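Local coordinates for protein phosphodiesterase (Candida albicans, PDB 6CPU) that is a mostly helical metalloprotein of the cyclic nucleotide phosphodiesterase family, in the HD superfamily, with zinc and magnesium ions in this model, at residues 43-48 and 122-127; 77-82 and 191-196; 336-341 and 401-406. All blocks are in the same frame, centred on the assembly; numbering follows the deposited sequence.

Contact 1. Residues 43-48 and 122-127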
loop_
_atom_site.group_PDB
_atom_site.type_symbol
_atom_site.label_atom_id
_atom_site.label_comp_id
_atom_site.label_asym_id
_atom_site.label_seq_id
_atom_site.Cartn_x
_atom_site.Cartn_y
_atom_site.Cartn_z
ATOM N N ASN A 43 3.246 -18.044 2.689
ATOM C CA ASN A 43 2.201 -19.062 2.757
ATOM C C ASN A 43 2.582 -20.300 3.565
ATOM O O ASN A 43 1.985 -21.365 3.411
ATOM C CB ASN A 43 1.726 -19.424 1.349
ATOM C CG ASN A 43 2.701 -20.294 0.609
ATOM O OD1 ASN A 43 3.904 -20.262 0.873
ATOM N ND2 ASN A 43 2.185 -21.101 -0.322
ATOM N N VAL A 44 3.568 -20.137 4.438
ATOM C CA VAL A 44 3.965 -21.189 5.371
ATOM C C VAL A 44 4.069 -20.574 6.763
ATOM O O VAL A 44 4.423 -19.390 6.893
ATOM C CB VAL A 44 5.318 -21.853 4.995
ATOM C CG1 VAL A 44 5.174 -22.664 3.705
ATOM C CG2 VAL A 44 6.433 -20.836 4.863
ATOM N N PRO A 45 3.764 -21.351 7.808
ATOM C CA PRO A 45 3.967 -20.802 9.140
ATOM C C PRO A 45 5.448 -20.617 9.417
ATOM O O PRO A 45 6.270 -21.410 8.929
ATOM C CB PRO A 45 3.390 -21.862 10.070
ATOM C CG PRO A 45 2.595 -22.772 9.217
ATOM C CD PRO A 45 3.138 -22.680 7.834
ATOM N N ILE A 46 5.773 -19.568 10.163
ATOM C CA ILE A 46 7.136 -19.290 10.565
ATOM C C ILE A 46 7.235 -19.492 12.072
ATOM O O ILE A 46 6.430 -18.943 12.840
ATOM C CB ILE A 46 7.569 -17.869 10.180
ATOM C CG1 ILE A 46 7.633 -17.737 8.655
ATOM C CG2 ILE A 46 8.918 -17.512 10.827
ATOM C CD1 ILE A 46 7.827 -16.319 8.177
ATOM N N VAL A 47 8.218 -20.285 12.492
ATOM C CA VAL A 47 8.486 -20.510 13.922
ATOM C C VAL A 47 9.791 -19.817 14.279
ATOM O O VAL A 47 10.809 -20.041 13.617
ATOM C CB VAL A 47 8.599 -22.013 14.271
ATOM C CG1 VAL A 47 8.953 -22.195 15.742
ATOM C CG2 VAL A 47 7.314 -22.750 13.929
ATOM N N ILE A 48 9.760 -18.949 15.287
ATOM C CA ILE A 48 10.979 -18.307 15.787
ATOM C C ILE A 48 11.332 -18.885 17.158
ATOM O O ILE A 48 10.516 -18.867 18.067
ATOM C CB ILE A 48 10.857 -16.776 15.854
ATOM C CG1 ILE A 48 10.496 -16.212 14.473
ATOM C CG2 ILE A 48 12.164 -16.148 16.326
ATOM C CD1 ILE A 48 10.311 -14.710 14.450
ATOM N N GLU A 122 -2.296 -25.692 6.612
ATOM C CA GLU A 122 -3.471 -26.070 5.828
ATOM C C GLU A 122 -4.291 -24.842 5.421
ATOM O O GLU A 122 -4.854 -24.798 4.332
ATOM C CB GLU A 122 -4.345 -27.070 6.601
ATOM C CG GLU A 122 -3.829 -28.509 6.562
ATOM C CD GLU A 122 -4.430 -29.416 7.640
ATOM O OE1 GLU A 122 -5.485 -29.069 8.231
ATOM O OE2 GLU A 122 -3.842 -30.495 7.899
ATOM N N LEU A 123 -4.322 -23.830 6.284
ATOM C CA LEU A 123 -5.081 -22.605 6.015
ATOM C C LEU A 123 -4.319 -21.542 5.211
ATOM O O LEU A 123 -4.937 -20.674 4.595
ATOM C CB LEU A 123 -5.564 -22.006 7.334
ATOM C CG LEU A 123 -6.544 -22.906 8.098
ATOM C CD1 LEU A 123 -6.697 -22.441 9.536
ATOM C CD2 LEU A 123 -7.902 -22.945 7.411
ATOM N N LEU A 124 -2.990 -21.600 5.207
ATOM C CA LEU A 124 -2.176 -20.578 4.546
ATOM C C LEU A 124 -1.768 -20.923 3.130
ATOM O O LEU A 124 -1.437 -20.050 2.374
ATOM C CB LEU A 124 -0.899 -20.304 5.339
ATOM C CG LEU A 124 -1.105 -19.515 6.634
ATOM C CD1 LEU A 124 0.156 -19.588 7.479
ATOM C CD2 LEU A 124 -1.480 -18.074 6.371
ATOM N N THR A 125 -1.752 -22.207 2.781
ATOM C CA THR A 125 -1.174 -22.610 1.506
ATOM C C THR A 125 -1.800 -21.914 0.305
ATOM O O THR A 125 -1.078 -21.443 -0.584
ATOM C CB THR A 125 -1.252 -24.145 1.334
ATOM O OG1 THR A 125 -0.549 -24.760 2.416
ATOM C CG2 THR A 125 -0.632 -24.585 0.007
ATOM N N ASN A 126 -3.130 -21.840 0.293
ATOM C CA ASN A 126 -3.896 -21.376 -0.856
ATOM C C ASN A 126 -4.394 -19.945 -0.692
ATOM O O ASN A 126 -4.871 -19.557 0.380
ATOM C CB ASN A 126 -5.078 -22.327 -1.122
ATOM C CG ASN A 126 -5.987 -21.840 -2.233
ATOM O OD1 ASN A 126 -6.888 -21.041 -2.006
ATOM N ND2 ASN A 126 -5.767 -22.348 -3.450
ATOM N N ARG A 127 -4.245 -19.168 -1.762
ATOM C CA ARG A 127 -4.602 -17.750 -1.808
ATOM C C ARG A 127 -6.042 -17.477 -1.418
ATOM O O ARG A 127 -6.333 -16.517 -0.701
ATOM C CB ARG A 127 -4.313 -17.204 -3.214
ATOM C CG ARG A 127 -4.886 -15.841 -3.558
ATOM C CD ARG A 127 -4.210 -14.686 -2.832
ATOM N NE ARG A 127 -4.925 -13.443 -3.076
ATOM C CZ ARG A 127 -4.698 -12.286 -2.455
ATOM N NH1 ARG A 127 -3.735 -12.169 -1.544
ATOM N NH2 ARG A 127 -5.434 -11.235 -2.758
HETATM O O HOH W 1 2.164 -24.015 2.815
#

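Contact 2. Residues 77-82 and 191-196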
loop_
_atom_site.group_PDB
_atom_site.type_symbol
_atom_site.label_atom_id
_atom_site.label_comp_id
_atom_site.label_asym_id
_atom_site.label_seq_id
_atom_site.Cartn_x
_atom_site.Cartn_y
_atom_site.Cartn_z
ATOM N N SER A 77 25.216 -4.582 20.697
ATOM C CA SER A 77 23.900 -4.277 20.130
ATOM C C SER A 77 22.755 -4.235 21.139
ATOM O O SER A 77 22.477 -5.219 21.833
ATOM C CB SER A 77 23.545 -5.287 19.033
ATOM O OG SER A 77 22.154 -5.243 18.752
ATOM N N LYS A 78 22.058 -3.107 21.174
ATOM C CA LYS A 78 20.856 -2.981 21.995
ATOM C C LYS A 78 19.727 -3.900 21.503
ATOM O O LYS A 78 19.009 -4.487 22.308
ATOM C CB LYS A 78 20.407 -1.522 22.050
ATOM C CG LYS A 78 21.315 -0.682 22.937
ATOM C CD LYS A 78 20.972 0.796 22.888
ATOM C CE LYS A 78 21.723 1.552 23.973
ATOM N NZ LYS A 78 21.292 2.973 24.071
ATOM N N LEU A 79 19.592 -4.056 20.188
ATOM C CA LEU A 79 18.574 -4.968 19.641
ATOM C C LEU A 79 18.812 -6.393 20.099
ATOM O O LEU A 79 17.900 -7.072 20.576
ATOM C CB LEU A 79 18.565 -4.949 18.103
ATOM C CG LEU A 79 17.667 -3.956 17.375
ATOM C CD1 LEU A 79 17.858 -4.151 15.878
ATOM C CD2 LEU A 79 16.205 -4.109 17.775
ATOM N N ASP A 80 20.052 -6.848 19.943
ATOM C CA ASP A 80 20.425 -8.217 20.285
ATOM C C ASP A 80 20.280 -8.495 21.791
ATOM O O ASP A 80 19.953 -9.609 22.187
ATOM C CB ASP A 80 21.858 -8.509 19.815
ATOM C CG ASP A 80 22.006 -8.465 18.277
ATOM O OD1 ASP A 80 20.987 -8.532 17.538
ATOM O OD2 ASP A 80 23.159 -8.367 17.803
ATOM N N ASN A 81 20.483 -7.461 22.607
ATOM C CA ASN A 81 20.422 -7.584 24.064
ATOM C C ASN A 81 19.069 -7.266 24.706
ATOM O O ASN A 81 18.979 -7.195 25.938
ATOM C CB ASN A 81 21.523 -6.711 24.683
ATOM C CG ASN A 81 22.914 -7.239 24.373
ATOM O OD1 ASN A 81 23.199 -8.423 24.583
ATOM N ND2 ASN A 81 23.786 -6.372 23.863
ATOM N N LEU A 82 18.013 -7.090 23.897
ATOM C CA LEU A 82 16.678 -6.825 24.437
ATOM C C LEU A 82 16.194 -7.978 25.293
ATOM O O LEU A 82 16.424 -9.128 24.953
ATOM C CB LEU A 82 15.646 -6.630 23.315
ATOM C CG LEU A 82 15.711 -5.348 22.494
ATOM C CD1 LEU A 82 14.766 -5.499 21.304
ATOM C CD2 LEU A 82 15.368 -4.101 23.308
ATOM N N ILE A 191 16.151 1.781 13.550
ATOM C CA ILE A 191 16.724 2.826 12.697
ATOM C C ILE A 191 18.206 3.007 13.028
ATOM O O ILE A 191 19.036 3.190 12.137
ATOM C CB ILE A 191 15.975 4.153 12.860
ATOM C CG1 ILE A 191 14.592 4.039 12.195
ATOM C CG2 ILE A 191 16.761 5.315 12.260
ATOM C CD1 ILE A 191 13.587 5.074 12.655
ATOM N N GLU A 192 18.507 2.920 14.318
ATOM C CA GLU A 192 19.864 3.091 14.830
ATOM C C GLU A 192 20.789 1.956 14.396
ATOM O O GLU A 192 21.943 2.199 14.022
ATOM C CB GLU A 192 19.811 3.170 16.356
ATOM C CG GLU A 192 21.015 3.830 16.999
ATOM C CD GLU A 192 20.968 3.764 18.517
ATOM O OE1 GLU A 192 22.045 3.640 19.132
ATOM O OE2 GLU A 192 19.861 3.817 19.094
ATOM N N GLU A 193 20.285 0.721 14.417
ATOM C CA GLU A 193 21.118 -0.459 14.140
ATOM C C GLU A 193 21.015 -1.071 12.744
ATOM O O GLU A 193 21.949 -1.737 12.303
ATOM C CB GLU A 193 20.834 -1.537 15.171
ATOM C CG GLU A 193 21.182 -1.098 16.588
ATOM C CD GLU A 193 21.202 -2.253 17.568
ATOM O OE1 GLU A 193 21.670 -3.357 17.211
ATOM O OE2 GLU A 193 20.748 -2.059 18.707
ATOM N N ILE A 194 19.897 -0.877 12.053
ATOM C CA ILE A 194 19.729 -1.480 10.724
ATOM C C ILE A 194 19.976 -0.456 9.639
ATOM O O ILE A 194 19.482 0.662 9.721
ATOM C CB ILE A 194 18.323 -2.088 10.554
ATOM C CG1 ILE A 194 18.157 -3.230 11.553
ATOM C CG2 ILE A 194 18.109 -2.563 9.114
ATOM C CD1 ILE A 194 16.773 -3.821 11.621
ATOM N N ASN A 195 20.754 -0.851 8.630
ATOM C CA ASN A 195 21.011 -0.028 7.457
ATOM C C ASN A 195 20.032 -0.450 6.353
ATOM O O ASN A 195 20.285 -1.386 5.605
ATOM C CB ASN A 195 22.468 -0.186 6.997
ATOM C CG ASN A 195 22.936 0.966 6.127
ATOM O OD1 ASN A 195 22.372 2.058 6.169
ATOM N ND2 ASN A 195 23.974 0.732 5.337
ATOM N N PHE A 196 18.903 0.240 6.276
ATOM C CA PHE A 196 17.794 -0.230 5.440
ATOM C C PHE A 196 18.089 -0.275 3.937
ATOM O O PHE A 196 17.564 -1.151 3.231
ATOM C CB PHE A 196 16.515 0.543 5.774
ATOM C CG PHE A 196 15.847 0.052 7.026
ATOM C CD1 PHE A 196 14.909 -0.970 6.968
ATOM C CD2 PHE A 196 16.191 0.566 8.269
ATOM C CE1 PHE A 196 14.307 -1.449 8.112
ATOM C CE2 PHE A 196 15.593 0.085 9.418
ATOM C CZ PHE A 196 14.645 -0.911 9.342
#

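Contact 3. Residues 336-341 and 401-406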
loop_
_atom_site.group_PDB
_atom_site.type_symbol
_atom_site.label_atom_id
_atom_site.label_comp_id
_atom_site.label_asym_id
_atom_site.label_seq_id
_atom_site.Cartn_x
_atom_site.Cartn_y
_atom_site.Cartn_z
ATOM N N PRO A 336 2.803 23.532 1.225
ATOM C CA PRO A 336 3.771 22.425 1.347
ATOM C C PRO A 336 3.406 21.313 2.343
ATOM O O PRO A 336 3.565 20.135 2.006
ATOM C CB PRO A 336 5.058 23.131 1.782
ATOM C CG PRO A 336 4.935 24.504 1.188
ATOM C CD PRO A 336 3.478 24.846 1.322
ATOM N N ILE A 337 2.935 21.662 3.538
ATOM C CA ILE A 337 2.560 20.629 4.519
ATOM C C ILE A 337 1.303 19.867 4.097
ATOM O O ILE A 337 1.219 18.656 4.301
ATOM C CB ILE A 337 2.452 21.165 5.965
ATOM C CG1 ILE A 337 2.442 19.991 6.953
ATOM C CG2 ILE A 337 1.223 22.047 6.154
ATOM C CD1 ILE A 337 2.735 20.396 8.380
ATOM N N GLN A 338 0.343 20.560 3.487
ATOM C CA GLN A 338 -0.843 19.922 2.925
ATOM C C GLN A 338 -0.490 19.014 1.749
ATOM O O GLN A 338 -1.116 17.970 1.546
ATOM C CB GLN A 338 -1.848 20.966 2.446
ATOM C CG GLN A 338 -2.434 21.817 3.557
ATOM C CD GLN A 338 -2.893 23.180 3.063
ATOM O OE1 GLN A 338 -3.107 23.385 1.864
ATOM N NE2 GLN A 338 -3.024 24.123 3.986
ATOM N N THR A 339 0.491 19.435 0.956
ATOM C CA THR A 339 0.992 18.623 -0.149
ATOM C C THR A 339 1.618 17.325 0.400
ATOM O O THR A 339 1.366 16.243 -0.124
ATOM C CB THR A 339 2.030 19.410 -0.985
ATOM O OG1 THR A 339 1.406 20.572 -1.547
ATOM C CG2 THR A 339 2.596 18.560 -2.101
ATOM N N LEU A 340 2.424 17.451 1.451
ATOM C CA LEU A 340 3.031 16.288 2.117
ATOM C C LEU A 340 1.949 15.373 2.699
ATOM O O LEU A 340 2.015 14.154 2.546
ATOM C CB LEU A 340 3.996 16.712 3.224
ATOM C CG LEU A 340 4.686 15.582 4.009
ATOM C CD1 LEU A 340 5.490 14.687 3.088
ATOM C CD2 LEU A 340 5.576 16.130 5.118
ATOM N N GLY A 341 0.947 15.971 3.343
ATOM C CA GLY A 341 -0.190 15.223 3.882
ATOM C C GLY A 341 -0.945 14.429 2.833
ATOM O O GLY A 341 -1.364 13.299 3.092
ATOM N N CYS A 401 0.871 17.988 13.606
ATOM C CA CYS A 401 0.976 19.198 12.793
ATOM C C CYS A 401 -0.409 19.626 12.349
ATOM O O CYS A 401 -1.293 18.791 12.161
ATOM C CB CYS A 401 1.814 18.971 11.535
ATOM S SG CYS A 401 3.580 18.819 11.810
ATOM N N THR A 402 -0.586 20.931 12.172
ATOM C CA THR A 402 -1.835 21.478 11.663
ATOM C C THR A 402 -1.600 21.946 10.229
ATOM O O THR A 402 -0.455 22.164 9.832
ATOM C CB THR A 402 -2.336 22.625 12.568
ATOM O OG1 THR A 402 -1.295 23.597 12.737
ATOM C CG2 THR A 402 -2.722 22.086 13.935
ATOM N N ILE A 403 -2.668 22.070 9.447
ATOM C CA ILE A 403 -2.532 22.389 8.021
ATOM C C ILE A 403 -2.018 23.807 7.737
ATOM O O ILE A 403 -1.524 24.070 6.643
ATOM C CB ILE A 403 -3.838 22.161 7.228
ATOM C CG1 ILE A 403 -4.979 23.049 7.741
ATOM C CG2 ILE A 403 -4.243 20.692 7.263
ATOM C CD1 ILE A 403 -6.070 23.226 6.715
ATOM N N GLU A 404 -2.185 24.707 8.704
ATOM C CA GLU A 404 -1.588 26.048 8.677
ATOM C C GLU A 404 -1.396 26.507 10.110
ATOM O O GLU A 404 -2.015 25.961 11.021
ATOM C CB GLU A 404 -2.484 27.036 7.932
ATOM C CG GLU A 404 -2.605 26.743 6.451
ATOM C CD GLU A 404 -3.071 27.927 5.640
ATOM O OE1 GLU A 404 -3.897 28.722 6.145
ATOM O OE2 GLU A 404 -2.616 28.044 4.485
ATOM N N GLU A 405 -0.554 27.516 10.319
ATOM C CA GLU A 405 -0.308 28.023 11.674
ATOM C C GLU A 405 -1.601 28.437 12.386
ATOM O O GLU A 405 -1.728 28.243 13.592
ATOM C CB GLU A 405 0.678 29.198 11.657
ATOM C CG GLU A 405 2.103 28.796 11.312
ATOM C CD GLU A 405 3.125 29.872 11.646
ATOM O OE1 GLU A 405 2.785 31.076 11.578
ATOM O OE2 GLU A 405 4.276 29.510 11.973
ATOM N N LYS A 406 -2.554 28.988 11.633
ATOM C CA LYS A 406 -3.813 29.485 12.192
ATOM C C LYS A 406 -4.831 28.369 12.472
ATOM O O LYS A 406 -5.552 28.413 13.470
ATOM C CB LYS A 406 -4.441 30.505 11.236
ATOM C CG LYS A 406 -5.471 31.411 11.896
ATOM C CD LYS A 406 -6.465 31.979 10.894
ATOM C CE LYS A 406 -7.555 32.776 11.601
ATOM N NZ LYS A 406 -8.722 33.038 10.716
#

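Contact 1. Residues 43-48 and 122-127
N43 and L124 bring their backbones to within 5.0 Å, CA to CA, where the chain leading into strand 46-49 passes the last residues of helix 110-124. The N43 side chain reaches past L124 O to T125 O. N43 CB lies 3.4 Å from L124 O, and with CG tucked between its own backbone N and carbonyl carbon (chi1 75°) the amide is directed to the next carbonyl. There N43 ND2 donates to T125 O at 3.3 Å. The bond is long but nearly straight (168°), and it lies in the carbonyl plane on a lone pair and close to the plane of the N43 amide. A water ties the same two residues together a second time, donating to N43 O at 2.7 Å and to T125 OG1 at 2.8 Å; that hydroxyl also pairs with K121 O one turn back in the helix. L124 points at the incoming chain: its CB packs on N43 O, and L124 CD1 lies 4.0 Å from P45 N and 4.3 Å from P45 CD. L124 O also accepts a hydrogen bond from R130 NH1. One direct bond to the side-chain amide and one water bridge to the backbone carbonyl thus hold N43 against T125, beside a small apolar patch, and join helix 110-124 to the loop leading into strand 46-49, an inner strand of the parallel sheet.

Contact 2. Residues 77-82 and 191-196
E193 meets the S77 hydroxyl and the L79 amide, one with each carboxylate oxygen. S77 OG gives a very short hydrogen bond of 2.5 Å to E193 OE1, while L79 N donates to E193 OE2 at 2.7 Å with an N-H...O angle of 154°. The amide meets OE2 on its syn side, 25° out of the carboxylate plane. K78 N also lies near, 3.0 Å from E193 OE2. The glutamate chain, extended beyond CG, carries the carboxylate from the last turn of helix 177-193 to the loop. S77 has its hydroxyl opposite its own backbone N (chi1 163°), and from there S77 OG also accepts from D80 N at 2.9 Å along an almost straight line. This is an ST motif. It stands at the head of a short helix-like run, and a type I beta turn from L79 to L82 overlaps the end of that run before helix 84-94 begins. The S77 hydroxyl therefore works in two directions, giving to the acid and receiving from the backbone, which fixes its rotation. Two bonds to separate oxygens likewise hold the carboxylate against turning about its last torsion. Around this polar centre, the L79 and E193 side chains run antiparallel alongside one another, with L79 CD1 4.0 Å from E193 CB. K78 CB rests 3.4 Å from E193 OE2, and the extended lysine carries NZ to the neighbourhood of E192 without touching it. Farther out, L79 CD1 approaches I194 CD1 at 4.4 Å; I194, just past the helix, also packs on K26, I29 and C30 of helix 25-34, and D80 OD1 takes the backbone N of K26.

Contact 3. Residues 336-341 and 401-406
Q338 supplies the hydrogen bond between these segments, Q338 NE2 to I403 O at 3.1 Å, bent to 148° at the hydrogen. NE2 approaches from above the carbonyl plane, 48° off it, rather than along a lone-pair direction. I403 O accepts a second bond from N335 ND2, so two side-chain amides grip this carbonyl. Within the loop, T402 OG1 donates to E404 O, linking the residues on either side of I403. Van der Waals contacts surround the bond: the glutamine chain lies across I403, with Q338 CG 3.9 Å from I403 CB, Q338 NE2 sits 3.6 Å from E404 CG, and the I337 CG2 methyl presses on I403 O at 3.4 Å. The apolar contact is made by the other branch of I337, whose CG1 swings opposite the backbone N (chi1 -165°) and carries I337 CD1 to C401 CB at 3.6 Å. The contact seats the first turn of helix 336-348 on the loop between helices 396-400 and 411-421, within the helical phosphodiesterase family region. I337, C401 and I403 share I411 of helix 411-421 as a neighbour, and Q338 packs on H446 and V450 of helix 446-462.

From the N terminus, the chain enters strand 46-49 at residues 43-48, then runs through the loop at 77-82 into helix 84-94. Strand 100-103 and helix 110-124 follow, and contact 1 closes at 122-127, joining the parallel sheet to a following helix. Contact 2 closes later, tying the loop before helix 84-94 to the end of helix 177-193, so the two loops cross: 77-82 falls inside the first, while 191-196 lies beyond it. Contact 3 comes afterwards in series, closing a loop from 336-341 to 401-406 that joins helix 336-348 to the loop between helices 396-400 and 411-421. Its centre lies about 43 Å from that of contact 1.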